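Local coordinates for haloacid dehalogenase-like hydrolase (Bacteroides thetaiotaomicron, PDB 4JB3), which removes phosphate from D-ribitol 5-phosphate and D-ribitol 1-phosphate, and also from 5-amino-6-(5-phospho-D-ribitylamino)uracil, a riboflavin precursor, at residues R40-Q45 with F105-D110; D56-K61 with G66-L71; I27-G32 with L118-S123. All blocks are in the same frame, centred on the assembly; numbering follows the deposited sequence.

Contact 1: R40-Q45 with F105-D110; sequences RDKAVQ and FFNEVD
K42 and A43, neighbours on the first turns of helix 40-50, meet F105, F106 and N107 in two different ways: one by a charge, the other by a methyl group. R40, just before them, mostly turns elsewhere; its guanidinium has V44 CG2 over one face and is held by D56 and by the backbone oxygen of L59. K42 does the polar work. Its CG stands anti to the backbone N (chi1 -170°), and the chain then bends at chi3 and chi4, curling the ammonium back to the loop. There NZ donates to F106 O at 2.9 Å. The donor lies well above the carbonyl plane, 46° out of it. NZ also bonds G104 O, so two backbone carbonyls share one positive charge. On the way K42 CE passes N107 OD1 at 3.5 Å, the two side chains crossing at a slant. With K42 cut back to an alanine, the carbonyls of G104 and F106 would probably lose their ammonium partner, and N107 OD1 the methylene beside it. A43 comes next, with its CB 3.4 Å from the centroid of the F105 ring and only 6° off the ring normal, a CH-pi contact squarely over the face. The backbones are close as well: A43 CA lies 4.4 Å from F105 CA. Backbone hydrogen bonds pair F105 with D39 and N107 with D37, so the chain entering helix 40-50 runs beside the loop that leads from helix 95-103 to helix 111-120. The all-helical chain between them is consistent with the cap inserted after the first strand in HAD phosphatases, and these two segments with its connections to the sheet.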
loop_
_atom_site.group_PDB
_atom_site.type_symbol
_atom_site.label_atom_id
_atom_site.label_comp_id
_atom_site.label_asym_id
_atom_site.label_seq_id
_atom_site.Cartn_x
_atom_site.Cartn_y
_atom_site.Cartn_z
ATOM N N ARG A 40 11.561 -1.353 -6.948
ATOM C CA ARG A 40 11.178 -1.039 -8.324
ATOM C C ARG A 40 12.077 -1.742 -9.333
ATOM O O ARG A 40 11.609 -2.150 -10.387
ATOM C CB ARG A 40 11.218 0.473 -8.577
ATOM C CG ARG A 40 10.402 0.908 -9.798
ATOM C CD ARG A 40 10.727 2.336 -10.238
ATOM N NE ARG A 40 12.046 2.421 -10.858
ATOM C CZ ARG A 40 12.266 2.432 -12.170
ATOM N NH1 ARG A 40 13.504 2.507 -12.628
ATOM N NH2 ARG A 40 11.255 2.384 -13.027
ATOM N N ASP A 41 13.359 -1.880 -9.011
ATOM C CA ASP A 41 14.281 -2.547 -9.925
ATOM C C ASP A 41 13.909 -4.017 -10.100
ATOM O O ASP A 41 14.031 -4.574 -11.201
ATOM C CB ASP A 41 15.725 -2.410 -9.442
ATOM C CG ASP A 41 16.316 -1.048 -9.741
ATOM O OD1 ASP A 41 15.666 -0.253 -10.455
ATOM O OD2 ASP A 41 17.437 -0.772 -9.267
ATOM N N LYS A 42 13.450 -4.646 -9.020
ATOM C CA LYS A 42 13.013 -6.034 -9.094
ATOM C C LYS A 42 11.729 -6.140 -9.926
ATOM O O LYS A 42 11.546 -7.091 -10.692
ATOM C CB LYS A 42 12.815 -6.620 -7.691
ATOM C CG LYS A 42 12.591 -8.121 -7.693
ATOM C CD LYS A 42 13.025 -8.769 -6.383
ATOM C CE LYS A 42 12.003 -8.544 -5.281
ATOM N NZ LYS A 42 10.679 -9.136 -5.623
ATOM N N ALA A 43 10.843 -5.155 -9.779
ATOM C CA ALA A 43 9.624 -5.091 -10.592
ATOM C C ALA A 43 9.959 -4.938 -12.075
ATOM O O ALA A 43 9.379 -5.621 -12.927
ATOM C CB ALA A 43 8.744 -3.941 -10.131
ATOM N N VAL A 44 10.891 -4.035 -12.382
ATOM C CA VAL A 44 11.316 -3.824 -13.758
ATOM C C VAL A 44 11.846 -5.126 -14.355
ATOM O O VAL A 44 11.459 -5.509 -15.461
ATOM C CB VAL A 44 12.371 -2.711 -13.842
ATOM C CG1 VAL A 44 13.093 -2.724 -15.184
ATOM C CG2 VAL A 44 11.719 -1.350 -13.590
ATOM N N GLN A 45 12.696 -5.822 -13.609
ATOM C CA GLN A 45 13.203 -7.124 -14.050
ATOM C C GLN A 45 12.077 -8.132 -14.291
ATOM O O GLN A 45 12.110 -8.873 -15.277
ATOM C CB GLN A 45 14.180 -7.696 -13.019
ATOM C CG GLN A 45 15.528 -6.997 -12.958
ATOM C CD GLN A 45 16.357 -7.217 -14.209
ATOM O OE1 GLN A 45 16.574 -8.355 -14.635
ATOM N NE2 GLN A 45 16.823 -6.126 -14.808
ATOM N N PHE A 105 7.340 -6.474 -7.432
ATOM C CA PHE A 105 7.494 -5.198 -6.734
ATOM C C PHE A 105 7.862 -5.374 -5.272
ATOM O O PHE A 105 8.375 -4.447 -4.648
ATOM C CB PHE A 105 6.181 -4.411 -6.756
ATOM C CG PHE A 105 6.053 -3.438 -7.894
ATOM C CD1 PHE A 105 6.657 -2.188 -7.828
ATOM C CD2 PHE A 105 5.289 -3.751 -9.003
ATOM C CE1 PHE A 105 6.526 -1.277 -8.874
ATOM C CE2 PHE A 105 5.155 -2.851 -10.052
ATOM C CZ PHE A 105 5.773 -1.610 -9.983
ATOM N N PHE A 106 7.570 -6.542 -4.706
ATOM C CA PHE A 106 7.580 -6.685 -3.250
ATOM C C PHE A 106 8.633 -7.621 -2.697
ATOM O O PHE A 106 8.948 -8.641 -3.303
ATOM C CB PHE A 106 6.200 -7.143 -2.765
ATOM C CG PHE A 106 5.090 -6.232 -3.186
ATOM C CD1 PHE A 106 4.811 -5.091 -2.463
ATOM C CD2 PHE A 106 4.332 -6.500 -4.310
ATOM C CE1 PHE A 106 3.783 -4.237 -2.847
ATOM C CE2 PHE A 106 3.321 -5.642 -4.701
ATOM C CZ PHE A 106 3.049 -4.511 -3.967
ATOM N N ASN A 107 9.165 -7.268 -1.531
ATOM C CA ASN A 107 9.989 -8.195 -0.755
ATOM C C ASN A 107 9.066 -8.894 0.233
ATOM O O ASN A 107 7.965 -8.426 0.457
ATOM C CB ASN A 107 11.084 -7.446 0.010
ATOM C CG ASN A 107 12.120 -6.824 -0.902
ATOM O OD1 ASN A 107 12.418 -7.351 -1.973
ATOM N ND2 ASN A 107 12.682 -5.698 -0.476
ATOM N N GLU A 108 9.490 -10.007 0.824
ATOM C CA GLU A 108 8.667 -10.637 1.856
ATOM C C GLU A 108 8.466 -9.653 3.007
ATOM O O GLU A 108 9.332 -8.815 3.268
ATOM C CB GLU A 108 9.301 -11.936 2.358
ATOM C CG GLU A 108 9.269 -13.084 1.340
ATOM C CD GLU A 108 7.880 -13.675 1.132
ATOM O OE1 GLU A 108 6.918 -13.228 1.795
ATOM O OE2 GLU A 108 7.752 -14.595 0.296
ATOM N N VAL A 109 7.313 -9.721 3.664
ATOM C CA VAL A 109 6.986 -8.740 4.703
ATOM C C VAL A 109 7.852 -8.929 5.947
ATOM O O VAL A 109 8.184 -10.062 6.318
ATOM C CB VAL A 109 5.482 -8.795 5.090
ATOM C CG1 VAL A 109 5.133 -10.131 5.704
ATOM C CG2 VAL A 109 5.120 -7.680 6.049
ATOM N N ASP A 110 8.255 -7.820 6.560
ATOM C CA ASP A 110 8.905 -7.844 7.868
ATOM C C ASP A 110 7.823 -8.078 8.905
ATOM O O ASP A 110 6.972 -7.208 9.151
ATOM C CB ASP A 110 9.600 -6.506 8.127
ATOM C CG ASP A 110 10.338 -6.462 9.462
ATOM O OD1 ASP A 110 10.298 -7.452 10.220
ATOM O OD2 ASP A 110 10.982 -5.427 9.745
#

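Contact 2: D56-K61 with G66-L71; sequences DTRLDK and GIFQEL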
loop_
_atom_site.group_PDB
_atom_site.type_symbol
_atom_site.label_atom_id
_atom_site.label_comp_id
_atom_site.label_asym_id
_atom_site.label_seq_id
_atom_site.Cartn_x
_atom_site.Cartn_y
_atom_site.Cartn_z
ATOM N N ASP A 56 11.544 -0.250 -17.562
ATOM C CA ASP A 56 12.240 0.714 -16.717
ATOM C C ASP A 56 11.670 2.125 -16.851
ATOM O O ASP A 56 11.718 2.916 -15.902
ATOM C CB ASP A 56 13.730 0.737 -17.047
ATOM C CG ASP A 56 14.515 1.608 -16.097
ATOM O OD1 ASP A 56 14.364 1.427 -14.873
ATOM O OD2 ASP A 56 15.269 2.481 -16.568
ATOM N N THR A 57 11.154 2.429 -18.040
ATOM C CA THR A 57 10.557 3.731 -18.331
ATOM C C THR A 57 9.073 3.785 -17.926
ATOM O O THR A 57 8.522 4.856 -17.675
ATOM C CB THR A 57 10.740 4.103 -19.828
ATOM O OG1 THR A 57 12.138 4.186 -20.132
ATOM C CG2 THR A 57 10.099 5.439 -20.146
ATOM N N ARG A 58 8.441 2.620 -17.831
ATOM C CA ARG A 58 7.007 2.538 -17.539
ATOM C C ARG A 58 6.656 2.517 -16.048
ATOM O O ARG A 58 5.739 3.215 -15.610
ATOM C CB ARG A 58 6.387 1.328 -18.245
ATOM C CG ARG A 58 6.390 1.442 -19.762
ATOM C CD ARG A 58 5.736 0.240 -20.438
ATOM N NE ARG A 58 5.968 0.262 -21.878
ATOM C CZ ARG A 58 5.138 0.797 -22.768
ATOM N NH1 ARG A 58 3.995 1.348 -22.375
ATOM N NH2 ARG A 58 5.448 0.776 -24.056
ATOM N N LEU A 59 7.386 1.733 -15.263
ATOM C CA LEU A 59 6.991 1.474 -13.879
ATOM C C LEU A 59 7.379 2.589 -12.910
ATOM O O LEU A 59 8.456 3.178 -13.025
ATOM C CB LEU A 59 7.579 0.147 -13.411
ATOM C CG LEU A 59 7.195 -1.075 -14.244
ATOM C CD1 LEU A 59 7.799 -2.320 -13.614
ATOM C CD2 LEU A 59 5.685 -1.203 -14.349
ATOM N N ASP A 60 6.498 2.869 -11.949
ATOM C CA ASP A 60 6.749 3.905 -10.948
ATOM C C ASP A 60 6.652 3.346 -9.529
ATOM O O ASP A 60 6.048 2.298 -9.303
ATOM C CB ASP A 60 5.756 5.055 -11.115
ATOM C CG ASP A 60 6.220 6.332 -10.430
ATOM O OD1 ASP A 60 7.172 6.959 -10.941
ATOM O OD2 ASP A 60 5.639 6.724 -9.389
ATOM N N LYS A 61 7.242 4.052 -8.572
ATOM C CA LYS A 61 7.205 3.623 -7.179
ATOM C C LYS A 61 5.935 4.101 -6.471
ATOM O O LYS A 61 5.544 3.529 -5.449
ATOM C CB LYS A 61 8.429 4.174 -6.445
ATOM C CG LYS A 61 8.967 3.300 -5.325
ATOM C CD LYS A 61 10.176 3.956 -4.688
ATOM C CE LYS A 61 11.149 4.424 -5.756
ATOM N NZ LYS A 61 12.323 5.155 -5.200
ATOM N N GLY A 66 -0.454 5.127 -17.789
ATOM C CA GLY A 66 -0.871 4.237 -18.862
ATOM C C GLY A 66 -1.801 3.133 -18.388
ATOM O O GLY A 66 -2.640 3.355 -17.509
ATOM N N ILE A 67 -1.643 1.936 -18.945
ATOM C CA ILE A 67 -2.517 0.829 -18.581
ATOM C C ILE A 67 -2.293 0.376 -17.137
ATOM O O ILE A 67 -3.179 -0.225 -16.521
ATOM C CB ILE A 67 -2.401 -0.376 -19.545
ATOM C CG1 ILE A 67 -0.971 -0.933 -19.549
ATOM C CG2 ILE A 67 -2.862 0.008 -20.933
ATOM C CD1 ILE A 67 -0.858 -2.268 -20.273
ATOM N N PHE A 68 -1.113 0.660 -16.599
ATOM C CA PHE A 68 -0.826 0.356 -15.201
ATOM C C PHE A 68 -1.680 1.218 -14.282
ATOM O O PHE A 68 -2.244 0.711 -13.318
ATOM C CB PHE A 68 0.676 0.508 -14.914
ATOM C CG PHE A 68 1.523 -0.529 -15.600
ATOM C CD1 PHE A 68 1.888 -0.380 -16.934
ATOM C CD2 PHE A 68 1.946 -1.660 -14.907
ATOM C CE1 PHE A 68 2.658 -1.350 -17.570
ATOM C CE2 PHE A 68 2.719 -2.629 -15.533
ATOM C CZ PHE A 68 3.067 -2.473 -16.867
ATOM N N GLN A 69 -1.791 2.506 -14.598
ATOM C CA GLN A 69 -2.711 3.390 -13.879
ATOM C C GLN A 69 -4.153 2.941 -14.047
ATOM O O GLN A 69 -4.921 2.909 -13.078
ATOM C CB GLN A 69 -2.573 4.828 -14.366
ATOM C CG GLN A 69 -3.664 5.760 -13.846
ATOM C CD GLN A 69 -3.363 7.214 -14.129
ATOM O OE1 GLN A 69 -2.568 7.531 -15.013
ATOM N NE2 GLN A 69 -3.983 8.110 -13.367
ATOM N N GLU A 70 -4.532 2.611 -15.279
ATOM C CA GLU A 70 -5.900 2.184 -15.538
ATOM C C GLU A 70 -6.271 0.968 -14.698
ATOM O O GLU A 70 -7.379 0.892 -14.161
ATOM C CB GLU A 70 -6.140 1.932 -17.036
ATOM C CG GLU A 70 -6.220 3.215 -17.844
ATOM C CD GLU A 70 -6.179 2.978 -19.336
ATOM O OE1 GLU A 70 -6.157 1.805 -19.749
ATOM O OE2 GLU A 70 -6.161 3.967 -20.099
ATOM N N LEU A 71 -5.341 0.025 -14.557
ATOM C CA LEU A 71 -5.569 -1.134 -13.703
ATOM C C LEU A 71 -5.737 -0.703 -12.250
ATOM O O LEU A 71 -6.679 -1.130 -11.568
ATOM C CB LEU A 71 -4.406 -2.123 -13.818
ATOM C CG LEU A 71 -4.467 -3.314 -12.859
ATOM C CD1 LEU A 71 -5.587 -4.269 -13.299
ATOM C CD2 LEU A 71 -3.113 -4.011 -12.770
#
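F68, L59 and R58 make this contact, with F68 at its centre. The F68 ring reaches from helix 66-72 toward the chain that leaves helix 55-58, and L59 CD2 lies over one of its faces. That methyl is 3.9 Å from the ring centroid and 26° off the normal, a CH-pi contact displaced toward the rim; its nearest ring atom is F68 CE2, 3.5 Å from L59 CD2. L59 gets there with its CG anti to the carbonyl carbon (chi1 -58°), while chi2 of -177° extends CD1 and leaves CD2, the other branch, to meet the ring. L59 also packs on A43, V44 and F47 of helix 40-50. R58 adds a looser touch: its CD only grazes the ring, 4.5 Å from F68 CE1. The charged end has other business, since R58 NE forms a salt bridge with D54. F47 and F81 each meet the F68 ring edge-to-face, which places it in an aromatic cluster between helices 40-50 and 78-89. The whole contact is therefore apolar: methyl and methylene carbons against an aromatic ring. Such an interface depends on shape and exclusion of water rather than on directed bonds, and it ties the short helix 66-72 to the chain between it and helix 55-58 within what is probably the helical cap.

Contact 3: I27-G32 with L118-S123; sequences IVFDFG and LGLRKS. With NA (sodium ion), chain B.
The strand that delivers the presumed nucleophile D30 has I27 and F29 on the side where L120 of helix 111-120 packs against the sheet. L120 CD1 serves both residues. It lies 3.7 Å from F29 CZ, at the ring edge and near its plane, and 3.8 Å from I27 CD1, with the leucine and isoleucine side chains crossing at about a right angle. I27 CG2 sits over one face of the F29 ring, toward its rim, so the two strand residues also brace each other. Beyond the strand the chain becomes a metal site. D30 holds CG anti to its own backbone N (chi1 -166°), which carries OD2 to the sodium ion; D30 OD2 and G32 O each bind it at 2.2 Å, and D194 and two waters join them. D30 OD1 accepts a bond from F31 N (2.7 Å), which approaches from above the carboxylate plane, and also forms a salt bridge with K169 and a hydrogen bond with S130 OG; these partners fix the carboxylate's rotation. The sodium probably occupies the magnesium cofactor's place. A nucleophilic aspartate just after a central parallel strand, with helices packed on the sheet, is the hallmark of the Rossmann-like HAD fold.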
loop_
_atom_site.group_PDB
_atom_site.type_symbol
_atom_site.label_atom_id
_atom_site.label_comp_id
_atom_site.label_asym_id
_atom_site.label_seq_id
_atom_site.Cartn_x
_atom_site.Cartn_y
_atom_site.Cartn_z
ATOM N N ILE A 27 -5.172 5.590 12.486
ATOM C CA ILE A 27 -3.927 5.510 11.725
ATOM C C ILE A 27 -4.243 4.914 10.370
ATOM O O ILE A 27 -4.904 3.882 10.287
ATOM C CB ILE A 27 -2.862 4.645 12.443
ATOM C CG1 ILE A 27 -2.601 5.176 13.855
ATOM C CG2 ILE A 27 -1.557 4.644 11.640
ATOM C CD1 ILE A 27 -1.691 4.296 14.706
ATOM N N VAL A 28 -3.794 5.588 9.315
ATOM C CA VAL A 28 -4.025 5.154 7.937
ATOM C C VAL A 28 -2.669 4.819 7.340
ATOM O O VAL A 28 -1.802 5.687 7.261
ATOM C CB VAL A 28 -4.711 6.265 7.112
ATOM C CG1 VAL A 28 -4.899 5.826 5.656
ATOM C CG2 VAL A 28 -6.073 6.627 7.717
ATOM N N PHE A 29 -2.483 3.563 6.934
ATOM C CA PHE A 29 -1.237 3.099 6.336
ATOM C C PHE A 29 -1.366 2.884 4.833
ATOM O O PHE A 29 -2.391 2.402 4.347
ATOM C CB PHE A 29 -0.852 1.726 6.902
ATOM C CG PHE A 29 -0.395 1.736 8.331
ATOM C CD1 PHE A 29 0.915 2.063 8.664
ATOM C CD2 PHE A 29 -1.273 1.371 9.343
ATOM C CE1 PHE A 29 1.347 2.044 9.992
ATOM C CE2 PHE A 29 -0.854 1.343 10.660
ATOM C CZ PHE A 29 0.460 1.687 10.989
ATOM N N ASP A 30 -0.304 3.187 4.095
ATOM C CA ASP A 30 -0.143 2.668 2.746
ATOM C C ASP A 30 0.337 1.215 2.858
ATOM O O ASP A 30 0.775 0.775 3.933
ATOM C CB ASP A 30 0.894 3.498 1.999
ATOM C CG ASP A 30 0.877 3.248 0.504
ATOM O OD1 ASP A 30 -0.030 2.548 0.001
ATOM O OD2 ASP A 30 1.770 3.772 -0.177
ATOM N N PHE A 31 0.238 0.469 1.760
ATOM C CA PHE A 31 0.701 -0.917 1.717
ATOM C C PHE A 31 2.163 -0.934 1.242
ATOM O O PHE A 31 3.086 -1.012 2.066
ATOM C CB PHE A 31 -0.211 -1.739 0.796
ATOM C CG PHE A 31 0.149 -3.200 0.718
ATOM C CD1 PHE A 31 0.083 -4.005 1.848
ATOM C CD2 PHE A 31 0.553 -3.763 -0.482
ATOM C CE1 PHE A 31 0.414 -5.349 1.778
ATOM C CE2 PHE A 31 0.880 -5.111 -0.559
ATOM C CZ PHE A 31 0.812 -5.900 0.578
ATOM N N GLY A 32 2.387 -0.846 -0.064
ATOM C CA GLY A 32 3.742 -0.847 -0.589
ATOM C C GLY A 32 4.534 0.362 -0.121
ATOM O O GLY A 32 4.038 1.496 -0.166
ATOM N N LEU A 118 -0.719 -5.102 14.647
ATOM C CA LEU A 118 -1.711 -5.797 15.466
ATOM C C LEU A 118 -1.819 -5.157 16.848
ATOM O O LEU A 118 -2.919 -5.035 17.410
ATOM C CB LEU A 118 -1.357 -7.274 15.627
ATOM C CG LEU A 118 -1.629 -8.162 14.423
ATOM C CD1 LEU A 118 -1.253 -9.590 14.779
ATOM C CD2 LEU A 118 -3.093 -8.090 13.990
ATOM N N GLY A 119 -0.683 -4.741 17.394
ATOM C CA GLY A 119 -0.657 -4.096 18.694
ATOM C C GLY A 119 -1.359 -2.751 18.674
ATOM O O GLY A 119 -2.028 -2.376 19.638
ATOM N N LEU A 120 -1.214 -2.023 17.568
ATOM C CA LEU A 120 -1.911 -0.751 17.403
ATOM C C LEU A 120 -3.423 -0.866 17.504
ATOM O O LEU A 120 -4.084 0.070 17.953
ATOM C CB LEU A 120 -1.562 -0.115 16.064
ATOM C CG LEU A 120 -0.139 0.413 15.965
ATOM C CD1 LEU A 120 0.099 0.935 14.556
ATOM C CD2 LEU A 120 0.129 1.509 17.002
ATOM N N ARG A 121 -3.975 -1.994 17.067
ATOM C CA ARG A 121 -5.421 -2.114 16.958
ATOM C C ARG A 121 -6.113 -2.103 18.310
ATOM O O ARG A 121 -7.305 -1.850 18.382
ATOM C CB ARG A 121 -5.816 -3.346 16.145
ATOM C CG ARG A 121 -5.326 -3.272 14.710
ATOM C CD ARG A 121 -6.060 -4.260 13.829
ATOM N NE ARG A 121 -7.471 -3.917 13.710
ATOM C CZ ARG A 121 -8.392 -4.726 13.200
ATOM N NH1 ARG A 121 -8.049 -5.932 12.769
ATOM N NH2 ARG A 121 -9.658 -4.336 13.135
ATOM N N LYS A 122 -5.352 -2.347 19.374
ATOM C CA LYS A 122 -5.908 -2.281 20.720
ATOM C C LYS A 122 -6.221 -0.840 21.112
ATOM O O LYS A 122 -7.083 -0.588 21.955
ATOM C CB LYS A 122 -4.934 -2.879 21.734
ATOM C CG LYS A 122 -4.373 -4.226 21.336
ATOM C CD LYS A 122 -3.684 -4.896 22.514
ATOM C CE LYS A 122 -2.839 -6.072 22.052
ATOM N NZ LYS A 122 -3.621 -7.031 21.224
ATOM N N SER A 123 -5.523 0.101 20.486
ATOM C CA SER A 123 -5.591 1.503 20.881
ATOM C C SER A 123 -6.092 2.442 19.785
ATOM O O SER A 123 -6.486 3.578 20.082
ATOM C CB SER A 123 -4.211 1.982 21.346
ATOM O OG SER A 123 -3.764 1.249 22.472
HETATM NA NA NA B . 3.831 3.544 -1.037
HETATM O O HOH W 1 5.619 3.494 -2.584
HETATM O O HOH W 2 3.415 5.758 -1.860
#

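Along the chain the segments come as 27-32, 40-45, 56-61, 66-71, 105-110 and 118-123, so contact 3 encloses contact 1, which in turn encloses contact 2. Contact 3 belongs to the five-stranded parallel sheet domain; contact 2 lies in what is probably the helical cap, and contact 1 where cap and sheet domain appear to join. Centres of contacts 1 and 2 are 15 Å apart, and the two are joined by the R40–D56 salt bridge. Contact 1 meets contact 3, 22 Å away between centres, through F106 CE1, 3.8 Å from F31 CE2. Contacts 2 and 3 do not touch. The probable cap connection therefore lies next to the metal-binding loop, consistent with a lid closing over the active site.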